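Local coordinates for protein L-tyrosine isonitrile synthase (Pseudomonas aeruginosa, PDB 3E59) that catalyses formation of the isonitrile group on L-tyrosine, taking the carbon atom from C2 of ribulose 5-phosphate, in the biosynthesis of paerucumarin, at residues A[21-26]-A[36-41]; A[132-137]-A[153-158]; A[205-210]-A[220-225]. All blocks are in the same frame, centred on the assembly; numbering follows the deposited sequence.

Contact 1. Residues A[21-26]-A[36-41]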
loop_
_atom_site.group_PDB
_atom_site.type_symbol
_atom_site.label_atom_id
_atom_site.label_comp_id
_atom_site.label_asym_id
_atom_site.label_seq_id
_atom_site.Cartn_x
_atom_site.Cartn_y
_atom_site.Cartn_z
ATOM N N LEU A 21 -4.900 11.028 -12.055
ATOM C CA LEU A 21 -4.345 12.174 -11.326
ATOM C C LEU A 21 -3.418 11.790 -10.178
ATOM O O LEU A 21 -2.518 12.559 -9.839
ATOM C CB LEU A 21 -5.469 13.031 -10.743
ATOM C CG LEU A 21 -6.437 13.702 -11.708
ATOM C CD1 LEU A 21 -7.685 14.158 -10.954
ATOM C CD2 LEU A 21 -5.753 14.871 -12.459
ATOM N N TYR A 22 -3.647 10.613 -9.586
ATOM C CA TYR A 22 -2.937 10.165 -8.385
ATOM C C TYR A 22 -2.094 8.907 -8.612
ATOM O O TYR A 22 -1.743 8.194 -7.658
ATOM C CB TYR A 22 -3.951 9.924 -7.255
ATOM C CG TYR A 22 -4.821 11.136 -6.981
ATOM C CD1 TYR A 22 -4.326 12.223 -6.253
ATOM C CD2 TYR A 22 -6.124 11.209 -7.473
ATOM C CE1 TYR A 22 -5.113 13.343 -6.018
ATOM C CE2 TYR A 22 -6.912 12.329 -7.245
ATOM C CZ TYR A 22 -6.400 13.381 -6.510
ATOM O OH TYR A 22 -7.169 14.491 -6.271
ATOM N N ARG A 23 -1.751 8.638 -9.867
ATOM C CA ARG A 23 -1.065 7.394 -10.215
ATOM C C ARG A 23 0.412 7.410 -9.784
ATOM O O ARG A 23 1.132 8.401 -9.990
ATOM C CB ARG A 23 -1.210 7.101 -11.718
ATOM C CG ARG A 23 -0.715 5.714 -12.121
ATOM C CD ARG A 23 -0.956 5.389 -13.586
ATOM N NE ARG A 23 -0.251 6.286 -14.500
ATOM C CZ ARG A 23 0.845 5.981 -15.192
ATOM N NH1 ARG A 23 1.398 4.769 -15.102
ATOM N NH2 ARG A 23 1.385 6.897 -15.998
ATOM N N ARG A 24 0.851 6.323 -9.153
ATOM C CA ARG A 24 2.279 6.112 -8.902
ATOM C C ARG A 24 2.935 5.661 -10.200
ATOM O O ARG A 24 2.437 4.738 -10.859
ATOM C CB ARG A 24 2.495 5.026 -7.860
ATOM C CG ARG A 24 2.029 5.393 -6.511
ATOM C CD ARG A 24 2.336 4.308 -5.524
ATOM N NE ARG A 24 1.543 4.550 -4.321
ATOM C CZ ARG A 24 1.998 5.048 -3.174
ATOM N NH1 ARG A 24 3.286 5.343 -3.000
ATOM N NH2 ARG A 24 1.148 5.225 -2.181
ATOM N N ARG A 25 4.031 6.325 -10.570
ATOM C CA ARG A 25 4.847 5.933 -11.720
ATOM C C ARG A 25 6.199 5.494 -11.187
ATOM O O ARG A 25 6.577 5.909 -10.090
ATOM C CB ARG A 25 5.047 7.116 -12.670
ATOM C CG ARG A 25 3.768 7.699 -13.270
ATOM C CD ARG A 25 4.103 8.743 -14.322
ATOM N NE ARG A 25 4.778 8.154 -15.482
ATOM C CZ ARG A 25 5.536 8.824 -16.349
ATOM N NH1 ARG A 25 5.744 10.130 -16.209
ATOM N NH2 ARG A 25 6.095 8.177 -17.362
ATOM N N TYR A 26 6.919 4.650 -11.934
ATOM C CA TYR A 26 8.306 4.330 -11.596
ATOM C C TYR A 26 9.134 5.604 -11.712
ATOM O O TYR A 26 9.076 6.261 -12.747
ATOM C CB TYR A 26 8.864 3.222 -12.508
ATOM C CG TYR A 26 8.183 1.884 -12.305
ATOM C CD1 TYR A 26 8.556 1.037 -11.254
ATOM C CD2 TYR A 26 7.141 1.480 -13.143
ATOM C CE1 TYR A 26 7.926 -0.190 -11.068
ATOM C CE2 TYR A 26 6.502 0.255 -12.962
ATOM C CZ TYR A 26 6.895 -0.567 -11.927
ATOM O OH TYR A 26 6.268 -1.761 -11.740
ATOM N N ALA A 36 1.915 9.298 -21.980
ATOM C CA ALA A 36 0.762 9.125 -22.867
ATOM C C ALA A 36 0.641 7.693 -23.395
ATOM O O ALA A 36 -0.468 7.188 -23.574
ATOM C CB ALA A 36 0.830 10.124 -24.024
ATOM N N ASP A 37 1.784 7.053 -23.651
ATOM C CA ASP A 37 1.817 5.638 -24.056
ATOM C C ASP A 37 1.393 4.748 -22.897
ATOM O O ASP A 37 0.691 3.761 -23.099
ATOM C CB ASP A 37 3.206 5.224 -24.563
ATOM C CG ASP A 37 3.485 5.697 -25.989
ATOM O OD1 ASP A 37 2.540 5.770 -26.810
ATOM O OD2 ASP A 37 4.664 5.987 -26.293
ATOM N N GLU A 38 1.823 5.112 -21.690
ATOM C CA GLU A 38 1.414 4.420 -20.464
ATOM C C GLU A 38 -0.086 4.530 -20.239
ATOM O O GLU A 38 -0.731 3.542 -19.898
ATOM C CB GLU A 38 2.154 4.971 -19.250
ATOM C CG GLU A 38 3.592 4.503 -19.123
ATOM C CD GLU A 38 4.347 5.261 -18.056
ATOM O OE1 GLU A 38 3.700 5.948 -17.240
ATOM O OE2 GLU A 38 5.592 5.177 -18.029
ATOM N N ILE A 39 -0.628 5.729 -20.446
ATOM C CA ILE A 39 -2.056 6.000 -20.267
ATOM C C ILE A 39 -2.906 5.194 -21.256
ATOM O O ILE A 39 -3.933 4.625 -20.877
ATOM C CB ILE A 39 -2.367 7.519 -20.364
ATOM C CG1 ILE A 39 -1.748 8.273 -19.177
ATOM C CG2 ILE A 39 -3.877 7.775 -20.424
ATOM C CD1 ILE A 39 -1.547 9.792 -19.418
ATOM N N ARG A 40 -2.466 5.144 -22.511
ATOM C CA ARG A 40 -3.139 4.360 -23.540
ATOM C C ARG A 40 -3.300 2.880 -23.130
ATOM O O ARG A 40 -4.400 2.324 -23.208
ATOM C CB ARG A 40 -2.413 4.487 -24.888
ATOM N N ARG A 41 -2.224 2.246 -22.664
ATOM C CA ARG A 41 -2.348 0.846 -22.273
ATOM C C ARG A 41 -3.065 0.640 -20.933
ATOM O O ARG A 41 -3.673 -0.408 -20.707
ATOM C CB ARG A 41 -1.036 0.056 -22.410
ATOM C CG ARG A 41 0.235 0.741 -21.988
ATOM C CD ARG A 41 1.422 0.157 -22.764
ATOM N NE ARG A 41 2.546 -0.167 -21.880
ATOM C CZ ARG A 41 3.570 0.644 -21.608
ATOM N NH1 ARG A 41 3.652 1.858 -22.154
ATOM N NH2 ARG A 41 4.530 0.235 -20.789
HETATM O O HOH W 1 5.796 4.502 -14.749
#
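Two arginines from the loop 21-26, Arg23 and Arg25, close on the single carboxylate of Glu38 from helix 35-55. Arg23 presents the edge of its guanidinium: NH2 lies 2.8 Å from Glu38 OE1, in a nearly straight hydrogen bond that meets the oxygen almost along its C-O axis. The two flat groups are close to perpendicular, with 80° between guanidinium and carboxylate planes. NH1 of Arg23 adds a weak, more bent bond to the same oxygen. Arg25 uses both carboxylate oxygens. Its NH2 reaches Glu38 OE2 at 3.1 Å, within its own guanidinium plane but from above the plane of the carboxylate, whereas its NE makes a weak, bent bond to OE1 at 3.0 Å. In both arginines the chain kinks at chi3, near 60°, and this bend turns the guanidinium toward the helix. CG of Arg25 also lies over one face of the Arg23 guanidinium, toward its rim, 3.7 Å above the plane.

Glu38 is buried, and its negative charge is probably stabilised by the two cations. OE1 takes most of the bonds. OE2 has a weak link through a water that accepts a hydrogen bond from Tyr26 N, and Arg25 NH2 bonds weakly to Ala33 O as well. On the far side of the loop, Arg24 hydrogen-bonds to the backbone oxygens of Ile268, Asp276 and Leu278. The result is a three-residue salt-bridge network, Arg23-Glu38-Arg25, joining an N-terminal loop to the start of a long helix.

Contact 2. Residues A[132-137]-A[153-158]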
loop_
_atom_site.group_PDB
_atom_site.type_symbol
_atom_site.label_atom_id
_atom_site.label_comp_id
_atom_site.label_asym_id
_atom_site.label_seq_id
_atom_site.Cartn_x
_atom_site.Cartn_y
_atom_site.Cartn_z
ATOM N N ALA A 132 -2.866 -4.609 17.005
ATOM C CA ALA A 132 -3.048 -3.257 17.549
ATOM C C ALA A 132 -3.173 -2.201 16.434
ATOM O O ALA A 132 -4.005 -1.285 16.515
ATOM C CB ALA A 132 -1.914 -2.910 18.492
ATOM N N TYR A 133 -2.348 -2.341 15.397
ATOM C CA TYR A 133 -2.407 -1.451 14.238
ATOM C C TYR A 133 -3.730 -1.590 13.480
ATOM O O TYR A 133 -4.320 -0.579 13.073
ATOM C CB TYR A 133 -1.220 -1.696 13.305
ATOM C CG TYR A 133 -1.098 -0.711 12.158
ATOM C CD1 TYR A 133 -1.700 -0.972 10.922
ATOM C CD2 TYR A 133 -0.369 0.477 12.305
ATOM C CE1 TYR A 133 -1.584 -0.077 9.858
ATOM C CE2 TYR A 133 -0.249 1.385 11.248
ATOM C CZ TYR A 133 -0.864 1.099 10.032
ATOM O OH TYR A 133 -0.740 1.978 8.985
ATOM N N GLN A 134 -4.159 -2.842 13.289
ATOM C CA GLN A 134 -5.441 -3.171 12.662
ATOM C C GLN A 134 -6.602 -2.476 13.372
ATOM O O GLN A 134 -7.421 -1.808 12.738
ATOM C CB GLN A 134 -5.668 -4.691 12.654
ATOM C CG GLN A 134 -5.004 -5.440 11.486
ATOM C CD GLN A 134 -5.252 -6.951 11.498
ATOM O OE1 GLN A 134 -4.503 -7.714 10.889
ATOM N NE2 GLN A 134 -6.298 -7.385 12.193
ATOM N N ASP A 135 -6.642 -2.633 14.694
ATOM C CA ASP A 135 -7.714 -2.104 15.545
ATOM C C ASP A 135 -7.715 -0.583 15.530
ATOM O O ASP A 135 -8.774 0.042 15.476
ATOM C CB ASP A 135 -7.569 -2.612 16.998
ATOM C CG ASP A 135 -7.767 -4.122 17.131
ATOM O OD1 ASP A 135 -8.347 -4.746 16.217
ATOM O OD2 ASP A 135 -7.335 -4.688 18.163
ATOM N N ALA A 136 -6.520 -0.002 15.581
ATOM C CA ALA A 136 -6.354 1.448 15.582
ATOM C C ALA A 136 -6.690 2.074 14.221
ATOM O O ALA A 136 -7.227 3.184 14.163
ATOM C CB ALA A 136 -4.941 1.817 16.016
ATOM N N LEU A 137 -6.390 1.358 13.136
ATOM C CA LEU A 137 -6.733 1.821 11.785
ATOM C C LEU A 137 -8.246 1.903 11.565
ATOM O O LEU A 137 -8.740 2.913 11.047
ATOM C CB LEU A 137 -6.106 0.927 10.711
ATOM C CG LEU A 137 -5.953 1.577 9.333
ATOM C CD1 LEU A 137 -4.679 2.419 9.288
ATOM C CD2 LEU A 137 -5.943 0.536 8.225
ATOM N N ASN A 153 -8.945 -8.264 6.460
ATOM C CA ASN A 153 -7.683 -8.840 6.929
ATOM C C ASN A 153 -7.606 -10.316 6.552
ATOM O O ASN A 153 -8.608 -10.903 6.135
ATOM C CB ASN A 153 -7.547 -8.674 8.448
ATOM C CG ASN A 153 -7.820 -7.247 8.913
ATOM O OD1 ASN A 153 -8.815 -6.971 9.601
ATOM N ND2 ASN A 153 -6.950 -6.336 8.532
ATOM N N LEU A 154 -6.429 -10.918 6.702
ATOM C CA LEU A 154 -6.268 -12.351 6.422
ATOM C C LEU A 154 -7.246 -13.239 7.209
ATOM O O LEU A 154 -7.701 -14.271 6.702
ATOM C CB LEU A 154 -4.822 -12.798 6.665
ATOM C CG LEU A 154 -4.381 -14.227 6.293
ATOM C CD1 LEU A 154 -4.763 -14.627 4.868
ATOM C CD2 LEU A 154 -2.878 -14.409 6.531
ATOM N N GLU A 155 -7.569 -12.824 8.435
ATOM C CA GLU A 155 -8.435 -13.606 9.326
ATOM C C GLU A 155 -9.914 -13.521 8.965
ATOM O O GLU A 155 -10.730 -14.270 9.504
ATOM C CB GLU A 155 -8.221 -13.229 10.798
ATOM C CG GLU A 155 -8.263 -11.748 11.103
ATOM C CD GLU A 155 -6.885 -11.110 11.119
ATOM O OE1 GLU A 155 -6.037 -11.433 10.251
ATOM O OE2 GLU A 155 -6.654 -10.268 12.010
ATOM N N ASP A 156 -10.250 -12.615 8.052
ATOM C CA ASP A 156 -11.617 -12.483 7.567
ATOM C C ASP A 156 -11.935 -13.442 6.425
ATOM O O ASP A 156 -13.086 -13.532 5.996
ATOM C CB ASP A 156 -11.897 -11.037 7.141
ATOM C CG ASP A 156 -11.702 -10.049 8.282
ATOM O OD1 ASP A 156 -12.035 -10.393 9.437
ATOM O OD2 ASP A 156 -11.218 -8.925 8.024
ATOM N N VAL A 157 -10.917 -14.147 5.929
ATOM C CA VAL A 157 -11.113 -15.141 4.873
ATOM C C VAL A 157 -12.010 -16.262 5.402
ATOM O O VAL A 157 -11.606 -17.060 6.264
ATOM C CB VAL A 157 -9.768 -15.697 4.300
ATOM C CG1 VAL A 157 -10.023 -16.790 3.252
ATOM C CG2 VAL A 157 -8.926 -14.565 3.709
ATOM N N ARG A 158 -13.239 -16.290 4.882
ATOM C CA ARG A 158 -14.270 -17.238 5.309
ATOM C C ARG A 158 -13.774 -18.683 5.263
ATOM O O ARG A 158 -14.044 -19.461 6.174
ATOM C CB ARG A 158 -15.532 -17.059 4.456
ATOM C CG ARG A 158 -16.785 -17.717 4.998
ATOM C CD ARG A 158 -18.006 -17.321 4.176
ATOM N NE ARG A 158 -19.113 -18.266 4.340
ATOM C CZ ARG A 158 -20.299 -18.155 3.740
ATOM N NH1 ARG A 158 -20.549 -17.134 2.926
ATOM N NH2 ARG A 158 -21.244 -19.065 3.952
#
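With CG anti to its carbonyl carbon (chi1 -84°) and the chain extended beyond it, Gln134, in the conformer described, one of two modelled, carries its amide out from helix 127-144 toward the loop that follows strand 149-151. Glu155 comes from the opposite direction: its CG sits between backbone N and carbonyl carbon (chi1 50°), and a bend at chi2 brings the carboxylate round to meet the amide. Gln134 NE2 donates to Glu155 OE2 at 2.9 Å in a nearly straight bond that lies in the plane of the Gln134 amide but comes to OE2 from above the carboxylate plane. The same oxygen forms a salt bridge with Arg117, so it is held by two residues.

Asn153 slides past this amide in the opposite sense. The two amide planes are stacked, only 5° apart, with Gln134 CD 3.5 Å from Asn153 ND2. That nitrogen is buried without a hydrogen-bonding partner in the model. Asp156 OD1 pairs with Arg164. The bonds from Asn153 N to Asp156 OD2 (2.8 Å) and from Asp156 N to Asn153 O span the 3-10 turn 154-156 after edge strand 149-151, and Gln134 joins this turn to helix 127-144.

Contact 3. Residues A[205-210]-A[220-225]. With PO4 (phosphate ion), chain F.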
loop_
_atom_site.group_PDB
_atom_site.type_symbol
_atom_site.label_atom_id
_atom_site.label_comp_id
_atom_site.label_asym_id
_atom_site.label_seq_id
_atom_site.Cartn_x
_atom_site.Cartn_y
_atom_site.Cartn_z
ATOM N N PHE A 205 13.277 -1.173 1.378
ATOM C CA PHE A 205 12.405 -1.047 2.558
ATOM C C PHE A 205 12.932 -1.915 3.695
ATOM O O PHE A 205 13.005 -1.480 4.838
ATOM C CB PHE A 205 10.960 -1.510 2.296
ATOM C CG PHE A 205 10.231 -0.762 1.207
ATOM C CD1 PHE A 205 10.658 0.473 0.750
ATOM C CD2 PHE A 205 9.064 -1.306 0.668
ATOM C CE1 PHE A 205 9.956 1.141 -0.247
ATOM C CE2 PHE A 205 8.346 -0.635 -0.337
ATOM C CZ PHE A 205 8.794 0.582 -0.788
ATOM N N LEU A 206 13.254 -3.163 3.377
ATOM C CA LEU A 206 13.778 -4.101 4.367
ATOM C C LEU A 206 15.127 -3.651 4.921
ATOM O O LEU A 206 15.351 -3.696 6.130
ATOM C CB LEU A 206 13.881 -5.513 3.771
ATOM C CG LEU A 206 12.529 -6.090 3.332
ATOM C CD1 LEU A 206 12.727 -7.363 2.551
ATOM C CD2 LEU A 206 11.595 -6.335 4.527
ATOM N N TYR A 207 16.015 -3.207 4.041
ATOM C CA TYR A 207 17.315 -2.699 4.476
ATOM C C TYR A 207 17.163 -1.473 5.390
ATOM O O TYR A 207 17.760 -1.407 6.470
ATOM C CB TYR A 207 18.194 -2.391 3.257
ATOM C CG TYR A 207 19.452 -1.625 3.585
ATOM C CD1 TYR A 207 20.573 -2.290 4.084
ATOM C CD2 TYR A 207 19.534 -0.246 3.374
ATOM C CE1 TYR A 207 21.738 -1.608 4.378
ATOM C CE2 TYR A 207 20.710 0.461 3.679
ATOM C CZ TYR A 207 21.803 -0.241 4.179
ATOM O OH TYR A 207 22.979 0.395 4.500
ATOM N N GLU A 208 16.350 -0.517 4.962
ATOM C CA GLU A 208 16.102 0.693 5.741
ATOM C C GLU A 208 15.375 0.427 7.063
ATOM O O GLU A 208 15.647 1.089 8.062
ATOM C CB GLU A 208 15.409 1.750 4.882
ATOM C CG GLU A 208 16.385 2.347 3.852
ATOM C CD GLU A 208 15.787 3.405 2.937
ATOM O OE1 GLU A 208 14.603 3.773 3.070
ATOM O OE2 GLU A 208 16.523 3.874 2.053
ATOM N N ASP A 209 14.487 -0.566 7.075
ATOM C CA ASP A 209 13.878 -1.047 8.320
ATOM C C ASP A 209 14.919 -1.525 9.338
ATOM O O ASP A 209 14.712 -1.378 10.541
ATOM C CB ASP A 209 12.933 -2.214 8.035
ATOM C CG ASP A 209 11.523 -1.766 7.665
ATOM O OD1 ASP A 209 11.225 -0.546 7.687
ATOM O OD2 ASP A 209 10.711 -2.669 7.366
ATOM N N GLY A 210 16.011 -2.125 8.848
ATOM C CA GLY A 210 17.069 -2.661 9.710
ATOM C C GLY A 210 18.122 -1.639 10.104
ATOM O O GLY A 210 18.865 -1.843 11.064
ATOM N N THR A 220 26.763 -3.952 4.894
ATOM C CA THR A 220 26.843 -4.985 3.861
ATOM C C THR A 220 26.060 -6.259 4.213
ATOM O O THR A 220 25.398 -6.840 3.348
ATOM C CB THR A 220 28.320 -5.337 3.577
ATOM O OG1 THR A 220 29.046 -4.130 3.328
ATOM C CG2 THR A 220 28.452 -6.255 2.370
ATOM N N ALA A 221 26.149 -6.680 5.474
ATOM C CA ALA A 221 25.435 -7.853 5.963
ATOM C C ALA A 221 23.935 -7.593 6.035
ATOM O O ALA A 221 23.135 -8.493 5.762
ATOM C CB ALA A 221 25.959 -8.258 7.325
ATOM N N LEU A 222 23.561 -6.361 6.400
ATOM C CA LEU A 222 22.171 -5.938 6.416
ATOM C C LEU A 222 21.587 -5.961 5.007
ATOM O O LEU A 222 20.469 -6.445 4.805
ATOM C CB LEU A 222 22.028 -4.543 7.031
ATOM C CG LEU A 222 20.637 -4.040 7.423
ATOM C CD1 LEU A 222 20.051 -4.888 8.540
ATOM C CD2 LEU A 222 20.687 -2.568 7.839
ATOM N N GLN A 223 22.346 -5.457 4.039
ATOM C CA GLN A 223 21.896 -5.436 2.638
ATOM C C GLN A 223 21.679 -6.846 2.062
ATOM O O GLN A 223 20.686 -7.105 1.372
ATOM C CB GLN A 223 22.857 -4.606 1.776
ATOM C CG GLN A 223 22.676 -4.736 0.256
ATOM C CD GLN A 223 21.428 -4.027 -0.291
ATOM O OE1 GLN A 223 20.708 -3.330 0.430
ATOM N NE2 GLN A 223 21.174 -4.216 -1.584
ATOM N N ARG A 224 22.593 -7.759 2.383
ATOM C CA ARG A 224 22.498 -9.141 1.926
ATOM C C ARG A 224 21.324 -9.870 2.561
ATOM O O ARG A 224 20.613 -10.617 1.888
ATOM C CB ARG A 224 23.813 -9.893 2.178
ATOM N N ASP A 225 21.117 -9.648 3.854
ATOM C CA ASP A 225 19.910 -10.126 4.529
ATOM C C ASP A 225 18.622 -9.619 3.861
ATOM O O ASP A 225 17.702 -10.405 3.588
ATOM C CB ASP A 225 19.930 -9.728 6.006
ATOM C CG ASP A 225 18.740 -10.272 6.766
ATOM O OD1 ASP A 225 18.629 -11.510 6.886
ATOM O OD2 ASP A 225 17.917 -9.459 7.233
HETATM P P PO4 F . 29.979 -2.133 6.317
HETATM O O1 PO4 F . 31.235 -1.371 5.952
HETATM O O2 PO4 F . 30.359 -3.497 6.849
HETATM O O3 PO4 F . 29.193 -1.378 7.370
HETATM O O4 PO4 F . 29.128 -2.298 5.077
#
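A helical hairpin underlies this contact: helix 193-210 ends at Gly210, and after a short connection helix 219-247 runs back beside it. The axes of the two short segments approach to 8.7 Å, with their N-to-C directions 139° apart, so the helices are broadly antiparallel but splayed. They come together around Tyr207, Gly210, Leu222 and Gln223.

Leu222 and Tyr207 share most of the contact. Leu222 points toward the first helix. Its CD2 methyl lies 3.4 Å from Tyr207 O and 3.5 Å from Gly210 C, pressing on the backbone at the end of that helix, while CD1 rests near Gly210 CA at 3.9 Å, where the glycine has no side chain. The Tyr207 side chain crosses that of Leu222 at about a right angle, with CE1 touching CD2 at 3.7 Å. A chi1 of 169° swings the Tyr207 ring beside its own carbonyl carbon, toward the second helix. It then meets the backbone of that helix with an edge, CD1 lying 3.6 Å from Gln223 N. The Gln223 amide stands 75° from the ring plane, and its OE1 lies 3.8 Å from Tyr207 CG.

At the start of the second helix a phosphate ion, probably from the crystallisation liquor, is held by Thr220 N (2.9 Å to O4) and by Thr220 OG1, as well as by Lys219 N and Ser218 OG. An anion at a helix N-terminus is probably favoured by the positive end of the helix dipole and by backbone N-H groups there. Between the two segments themselves there is neither a hydrogen bond nor a charge pair, so the contact depends on shape, with Leu222 and Tyr207 fitting against backbone and Gln223 at the margin.

In the fold
The three contacts follow one another along the chain, each closing before the next opens, and none touches another. Their centres lie 27 to 31 Å apart, with contacts 1 and 2 on opposite sides of the chain's centre. Contact 1 fastens the N-terminal loop to helix 35-55, before the first strand of the parallel sheet in the sequence. Contact 2 lies at the edge of that sheet, joining helix 127-144 to the turn after outermost strand 149-151, and contact 3 closes the hairpin of helices 193-210 and 219-247. These helices run between the otherwise separate regions of this monomeric enzyme: the first touches Tyr26 of contact 1, the second Leu154 and Val157 of contact 2.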